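Nucleoside diphosphate kinase (Encephalitozoon cuniculi, PDB 3MPD) probably transfers the gamma phosphate of ATP to nucleoside diphosphates by a ping-pong mechanism with a phosphohistidine intermediate, supplying nucleoside triphosphates other than ATP. Local coordinates at residues A[10-15]-A[75-80]; A[35-40]-A[140-145]. All blocks are in the same frame, centred on the assembly; numbering follows the deposited sequence.

Interaction 1: residues A[10-15]-A[75-80]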
loop_
_atom_site.group_PDB
_atom_site.type_symbol
_atom_site.label_atom_id
_atom_site.label_comp_id
_atom_site.label_asym_id
_atom_site.label_seq_id
_atom_site.Cartn_x
_atom_site.Cartn_y
_atom_site.Cartn_z
ATOM N N ILE A 10 -8.514 3.812 6.525
ATOM C CA ILE A 10 -8.384 2.372 6.762
ATOM C C ILE A 10 -6.956 2.123 7.216
ATOM O O ILE A 10 -6.011 2.473 6.513
ATOM C CB ILE A 10 -8.616 1.559 5.481
ATOM C CG1 ILE A 10 -9.973 1.899 4.818
ATOM C CG2 ILE A 10 -8.482 0.037 5.755
ATOM C CD1 ILE A 10 -11.260 1.571 5.681
ATOM N N MET A 11 -6.796 1.461 8.355
ATOM C CA MET A 11 -5.461 1.232 8.878
ATOM C C MET A 11 -5.298 -0.224 9.251
ATOM O O MET A 11 -6.064 -0.755 10.077
ATOM C CB MET A 11 -5.215 2.157 10.081
ATOM C CG MET A 11 -3.870 1.983 10.756
ATOM S SD MET A 11 -3.633 3.231 12.060
ATOM C CE MET A 11 -5.081 3.012 13.100
ATOM N N ILE A 12 -4.306 -0.870 8.641
ATOM C CA ILE A 12 -3.975 -2.250 8.995
ATOM C C ILE A 12 -3.160 -2.231 10.286
ATOM O O ILE A 12 -2.095 -1.578 10.340
ATOM C CB ILE A 12 -3.193 -2.979 7.883
ATOM C CG1 ILE A 12 -3.966 -2.912 6.561
ATOM C CG2 ILE A 12 -2.831 -4.453 8.322
ATOM C CD1 ILE A 12 -3.276 -3.682 5.395
ATOM N N LYS A 13 -3.654 -2.956 11.297
ATOM C CA LYS A 13 -3.077 -2.920 12.659
ATOM C C LYS A 13 -1.783 -3.729 12.692
ATOM O O LYS A 13 -1.598 -4.621 11.845
ATOM C CB LYS A 13 -4.103 -3.464 13.678
ATOM C CG LYS A 13 -5.389 -2.618 13.725
ATOM C CD LYS A 13 -6.227 -2.904 14.970
ATOM C CE LYS A 13 -7.325 -1.838 15.092
ATOM N NZ LYS A 13 -8.331 -2.310 16.087
ATOM N N PRO A 14 -0.895 -3.443 13.663
ATOM C CA PRO A 14 0.482 -3.959 13.618
ATOM C C PRO A 14 0.588 -5.478 13.483
ATOM O O PRO A 14 1.436 -5.959 12.758
ATOM C CB PRO A 14 1.074 -3.513 14.981
ATOM C CG PRO A 14 0.273 -2.318 15.367
ATOM C CD PRO A 14 -1.127 -2.612 14.878
ATOM N N ASP A 15 -0.259 -6.222 14.197
ATOM C CA ASP A 15 -0.218 -7.670 14.138
ATOM C C ASP A 15 -0.637 -8.271 12.793
ATOM O O ASP A 15 -0.121 -9.327 12.405
ATOM C CB ASP A 15 -1.013 -8.294 15.293
ATOM C CG ASP A 15 -0.405 -7.962 16.639
ATOM O OD1 ASP A 15 0.810 -8.206 16.822
ATOM O OD2 ASP A 15 -1.125 -7.430 17.503
ATOM N N LEU A 75 -0.067 0.070 8.347
ATOM C CA LEU A 75 -0.276 0.638 7.006
ATOM C C LEU A 75 -1.545 1.490 6.966
ATOM O O LEU A 75 -2.672 0.961 7.005
ATOM C CB LEU A 75 -0.295 -0.452 5.913
ATOM C CG LEU A 75 -0.438 0.006 4.444
ATOM C CD1 LEU A 75 0.750 0.889 4.024
ATOM C CD2 LEU A 75 -0.565 -1.198 3.502
ATOM N N ALA A 76 -1.349 2.800 6.907
ATOM C CA ALA A 76 -2.440 3.763 6.907
ATOM C C ALA A 76 -2.824 4.131 5.472
ATOM O O ALA A 76 -1.947 4.468 4.664
ATOM C CB ALA A 76 -2.034 5.012 7.676
ATOM N N MET A 77 -4.124 4.096 5.174
ATOM C CA MET A 77 -4.621 4.336 3.809
ATOM C C MET A 77 -5.853 5.204 3.785
ATOM O O MET A 77 -6.633 5.223 4.741
ATOM C CB MET A 77 -5.025 2.984 3.134
ATOM C CG MET A 77 -3.852 2.078 2.839
ATOM S SD MET A 77 -4.267 0.347 2.460
ATOM C CE MET A 77 -4.673 -0.300 4.062
ATOM N N VAL A 78 -6.059 5.845 2.644
ATOM C CA VAL A 78 -7.323 6.490 2.347
ATOM C C VAL A 78 -7.916 5.821 1.114
ATOM O O VAL A 78 -7.242 5.642 0.101
ATOM C CB VAL A 78 -7.162 8.013 2.091
ATOM C CG1 VAL A 78 -8.537 8.687 1.855
ATOM C CG2 VAL A 78 -6.426 8.675 3.253
ATOM N N TRP A 79 -9.185 5.440 1.224
ATOM C CA TRP A 79 -9.918 4.825 0.130
ATOM C C TRP A 79 -11.124 5.706 -0.176
ATOM O O TRP A 79 -11.812 6.155 0.740
ATOM C CB TRP A 79 -10.360 3.400 0.510
ATOM C CG TRP A 79 -9.248 2.401 0.519
ATOM C CD1 TRP A 79 -8.378 2.139 1.558
ATOM C CD2 TRP A 79 -8.856 1.521 -0.561
ATOM N NE1 TRP A 79 -7.492 1.133 1.190
ATOM C CE2 TRP A 79 -7.764 0.738 -0.093
ATOM C CE3 TRP A 79 -9.319 1.322 -1.867
ATOM C CZ2 TRP A 79 -7.129 -0.219 -0.888
ATOM C CZ3 TRP A 79 -8.695 0.367 -2.654
ATOM C CH2 TRP A 79 -7.596 -0.388 -2.164
ATOM N N VAL A 80 -11.358 5.962 -1.466
ATOM C CA VAL A 80 -12.393 6.908 -1.899
ATOM C C VAL A 80 -13.414 6.203 -2.781
ATOM O O VAL A 80 -13.062 5.296 -3.555
ATOM C CB VAL A 80 -11.746 8.070 -2.701
ATOM C CG1 VAL A 80 -12.798 9.030 -3.295
ATOM C CG2 VAL A 80 -10.780 8.839 -1.808
#
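Ile10, Met11 and Ile12 pair antiparallel with Met77, Ala76 and Leu75, the strand axes 4.7 Å apart and their directions 159° from one another. These are the two central strands of the four-stranded antiparallel sheet in the ferredoxin-like fold of nucleoside diphosphate kinases. Ile10 and Met77 form one hydrogen-bonded pair, with Ile10 N to Met77 O at 3.0 Å and Met77 N to Ile10 O at 2.8 Å. Ile12 and Leu75 form the next: Ile12 N bonds to Leu75 O at 2.9 Å, and the return bond from Leu75 N to Ile12 O is longer, 3.3 Å. Met11 and Ala76 make the non-hydrogen-bonded pair between them, and Met11 CA gives a CA-H...O contact to Leu75 O.

Ile10, Ile12, Leu75 and Met77 share one face of the sheet, which helix 22-32 covers. Ile12 and Leu75 lie side by side, pointing the same way, Ile12 CD1 meeting Leu75 CD2. Met77 bends at its last torsion (chi3 -75°), which carries CE to 3.7 Å from Ile12 CG1. Met11 and Ala76 occupy the other face, where the Met11 side chain lies near His119, which probably carries the phosphate in the phosphohistidine intermediate. Lys13, at the N-cap of the following helix, probably binds ATP. Ile10 meets Trp79 at about a right angle, with CG1 3.6 Å from Trp79 CD1. Trp79 NE1 gives a weak hydrogen bond to Met77 SD, 3.6 Å away.

Interaction 2: residues A[35-40]-A[140-145]. With EDO (1,2-ethanediol), chain C.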
loop_
_atom_site.group_PDB
_atom_site.type_symbol
_atom_site.label_atom_id
_atom_site.label_comp_id
_atom_site.label_asym_id
_atom_site.label_seq_id
_atom_site.Cartn_x
_atom_site.Cartn_y
_atom_site.Cartn_z
ATOM N N TYR A 35 -11.350 3.395 -4.486
ATOM C CA TYR A 35 -10.128 3.921 -5.067
ATOM C C TYR A 35 -9.115 4.242 -3.996
ATOM O O TYR A 35 -9.381 5.088 -3.144
ATOM C CB TYR A 35 -10.431 5.203 -5.872
ATOM C CG TYR A 35 -11.361 4.951 -7.038
ATOM C CD1 TYR A 35 -10.871 4.408 -8.234
ATOM C CD2 TYR A 35 -12.726 5.261 -6.952
ATOM C CE1 TYR A 35 -11.699 4.172 -9.299
ATOM C CE2 TYR A 35 -13.582 5.038 -8.030
ATOM C CZ TYR A 35 -13.057 4.481 -9.199
ATOM O OH TYR A 35 -13.864 4.273 -10.284
ATOM N N LEU A 36 -7.948 3.602 -4.049
ATOM C CA LEU A 36 -6.857 3.972 -3.146
ATOM C C LEU A 36 -6.343 5.377 -3.468
ATOM O O LEU A 36 -6.026 5.662 -4.633
ATOM C CB LEU A 36 -5.720 2.946 -3.248
ATOM C CG LEU A 36 -4.527 3.171 -2.321
ATOM C CD1 LEU A 36 -4.985 3.024 -0.859
ATOM C CD2 LEU A 36 -3.380 2.217 -2.638
ATOM N N ALA A 37 -6.276 6.252 -2.454
ATOM C CA ALA A 37 -5.802 7.660 -2.635
ATOM C C ALA A 37 -4.586 8.057 -1.797
ATOM O O ALA A 37 -3.919 9.058 -2.096
ATOM C CB ALA A 37 -6.955 8.695 -2.381
ATOM N N ALA A 38 -4.313 7.310 -0.729
ATOM C CA ALA A 38 -3.127 7.594 0.081
ATOM C C ALA A 38 -2.754 6.340 0.799
ATOM O O ALA A 38 -3.609 5.496 1.035
ATOM C CB ALA A 38 -3.385 8.730 1.095
ATOM N N SER A 39 -1.477 6.258 1.160
ATOM C CA SER A 39 -0.842 5.082 1.736
ATOM C C SER A 39 0.389 5.566 2.478
ATOM O O SER A 39 1.139 6.435 1.956
ATOM C CB SER A 39 -0.381 4.161 0.616
ATOM O OG SER A 39 -0.294 2.828 1.069
ATOM N N LYS A 40 0.608 5.040 3.681
ATOM C CA LYS A 40 1.762 5.428 4.473
ATOM C C LYS A 40 2.038 4.346 5.510
ATOM O O LYS A 40 1.126 3.912 6.207
ATOM C CB LYS A 40 1.514 6.794 5.179
ATOM C CG LYS A 40 2.700 7.329 5.956
ATOM C CD LYS A 40 2.400 8.657 6.671
ATOM C CE LYS A 40 3.653 9.118 7.419
ATOM N NZ LYS A 40 3.389 9.852 8.712
ATOM N N GLN A 140 -4.081 14.147 -2.355
ATOM C CA GLN A 140 -4.361 14.609 -3.703
ATOM C C GLN A 140 -5.479 13.771 -4.346
ATOM O O GLN A 140 -5.621 12.558 -4.044
ATOM C CB GLN A 140 -3.082 14.689 -4.558
ATOM C CG GLN A 140 -2.114 15.839 -4.131
ATOM C CD GLN A 140 -2.728 17.232 -4.294
ATOM O OE1 GLN A 140 -3.122 17.622 -5.397
ATOM N NE2 GLN A 140 -2.811 17.986 -3.193
ATOM N N PRO A 141 -6.297 14.437 -5.192
ATOM C CA PRO A 141 -7.407 13.807 -5.885
ATOM C C PRO A 141 -6.908 12.729 -6.822
ATOM O O PRO A 141 -5.971 12.949 -7.583
ATOM C CB PRO A 141 -8.018 14.965 -6.695
ATOM C CG PRO A 141 -6.868 15.963 -6.859
ATOM C CD PRO A 141 -6.196 15.876 -5.525
ATOM N N VAL A 142 -7.530 11.564 -6.759
ATOM C CA VAL A 142 -7.227 10.509 -7.717
ATOM C C VAL A 142 -8.307 10.407 -8.774
ATOM O O VAL A 142 -9.466 10.771 -8.555
ATOM C CB VAL A 142 -7.022 9.115 -7.045
ATOM C CG1 VAL A 142 -5.734 9.107 -6.191
ATOM C CG2 VAL A 142 -8.265 8.707 -6.238
ATOM N N SER A 143 -7.900 9.869 -9.913
ATOM C CA SER A 143 -8.788 9.598 -11.014
ATOM C C SER A 143 -9.669 8.415 -10.669
ATOM O O SER A 143 -9.177 7.362 -10.249
ATOM C CB SER A 143 -7.969 9.321 -12.279
ATOM O OG SER A 143 -8.751 8.702 -13.290
ATOM N N PHE A 144 -10.976 8.601 -10.827
ATOM C CA PHE A 144 -11.910 7.488 -10.703
ATOM C C PHE A 144 -11.892 6.736 -12.047
ATOM O O PHE A 144 -12.823 6.818 -12.843
ATOM C CB PHE A 144 -13.303 7.999 -10.301
ATOM C CG PHE A 144 -13.282 8.981 -9.132
ATOM C CD1 PHE A 144 -12.548 8.704 -7.971
ATOM C CD2 PHE A 144 -13.988 10.186 -9.204
ATOM C CE1 PHE A 144 -12.511 9.613 -6.886
ATOM C CE2 PHE A 144 -13.972 11.113 -8.118
ATOM C CZ PHE A 144 -13.235 10.818 -6.957
ATOM N N PHE A 145 -10.798 6.002 -12.285
ATOM C CA PHE A 145 -10.488 5.490 -13.620
ATOM C C PHE A 145 -11.554 4.598 -14.241
ATOM O O PHE A 145 -11.653 4.517 -15.467
ATOM C CB PHE A 145 -9.136 4.772 -13.638
ATOM C CG PHE A 145 -8.964 3.793 -12.520
ATOM C CD1 PHE A 145 -9.542 2.521 -12.589
ATOM C CD2 PHE A 145 -8.256 4.157 -11.381
ATOM C CE1 PHE A 145 -9.388 1.608 -11.544
ATOM C CE2 PHE A 145 -8.079 3.243 -10.310
ATOM C CZ PHE A 145 -8.645 1.963 -10.392
HETATM C C1 EDO C . -14.289 4.590 -18.585
HETATM O O1 EDO C . -12.984 4.002 -18.668
HETATM C C2 EDO C . -14.916 4.056 -17.310
HETATM O O2 EDO C . -14.783 5.042 -16.272
HETATM O O HOH W 1 -2.719 11.149 -3.917
#
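Tyr35 lies against Phe144 and Phe145 in an aromatic cluster that ties the start of strand 35-42, outermost on one side of this chain's sheet, to the loop before helix 147-150. Tyr35 CB points at the loop, and CG stands anti to the carbonyl carbon (chi1 -62°), which sets the ring against Phe144 and Phe145. Phe144 CA sits over one face of that ring, offset toward the rim, as a CH-pi contact 3.8 Å from its centroid. The Phe144 ring is oblique to it, the planes at 46°, and its CD1 comes 3.6 Å from Tyr35 CD2. Phe145 makes a T-shaped pair, turned at 89°. Tyr35 supplies the edge and Phe145 the face, with CE1 of Tyr35 above the centre of the Phe145 ring.

Farther along the strand, Val142 covers Ala37 with both methyls. Its CG1 lies 4.0 Å from Ala37 CB. Ala37 and Ala38 form a classic beta bulge opposite Val78. One water donates hydrogen bonds to Ala37 O, at 3.0 Å, and to Gln140 O. The Tyr35 hydroxyl is hydrogen-bonded to Asp146, just past Phe145. No direct hydrogen bond joins the segments: the contacts are apolar and aromatic, with the water as polar bridge.

In the fold
Interactions 1 and 2 lie about 14 Å apart, centre to centre. Both reach one antiparallel sheet, interaction 2 through strand 35-42 alone. The strand order is 35-42, 74-80, 7-12, 118-120. Strand 74-80 belongs to interaction 1 and is the direct neighbour of strand 35-42. Probable hydrogen bonds from Tyr35 N to Val80 O and from Lys40 N to Ala76 O join them. Along the chain the segments alternate: 10-15, 35-40, 75-80, 140-145. Interaction 1 is buried near the chain's centre, beside the probable active site. Interaction 2 is peripheral, away from the annotated sites; there loop 140-145 packs on strand 35-42. That strand also meets the second subunit, with Ser39 hydrogen-bonded to Ser39 of that subunit.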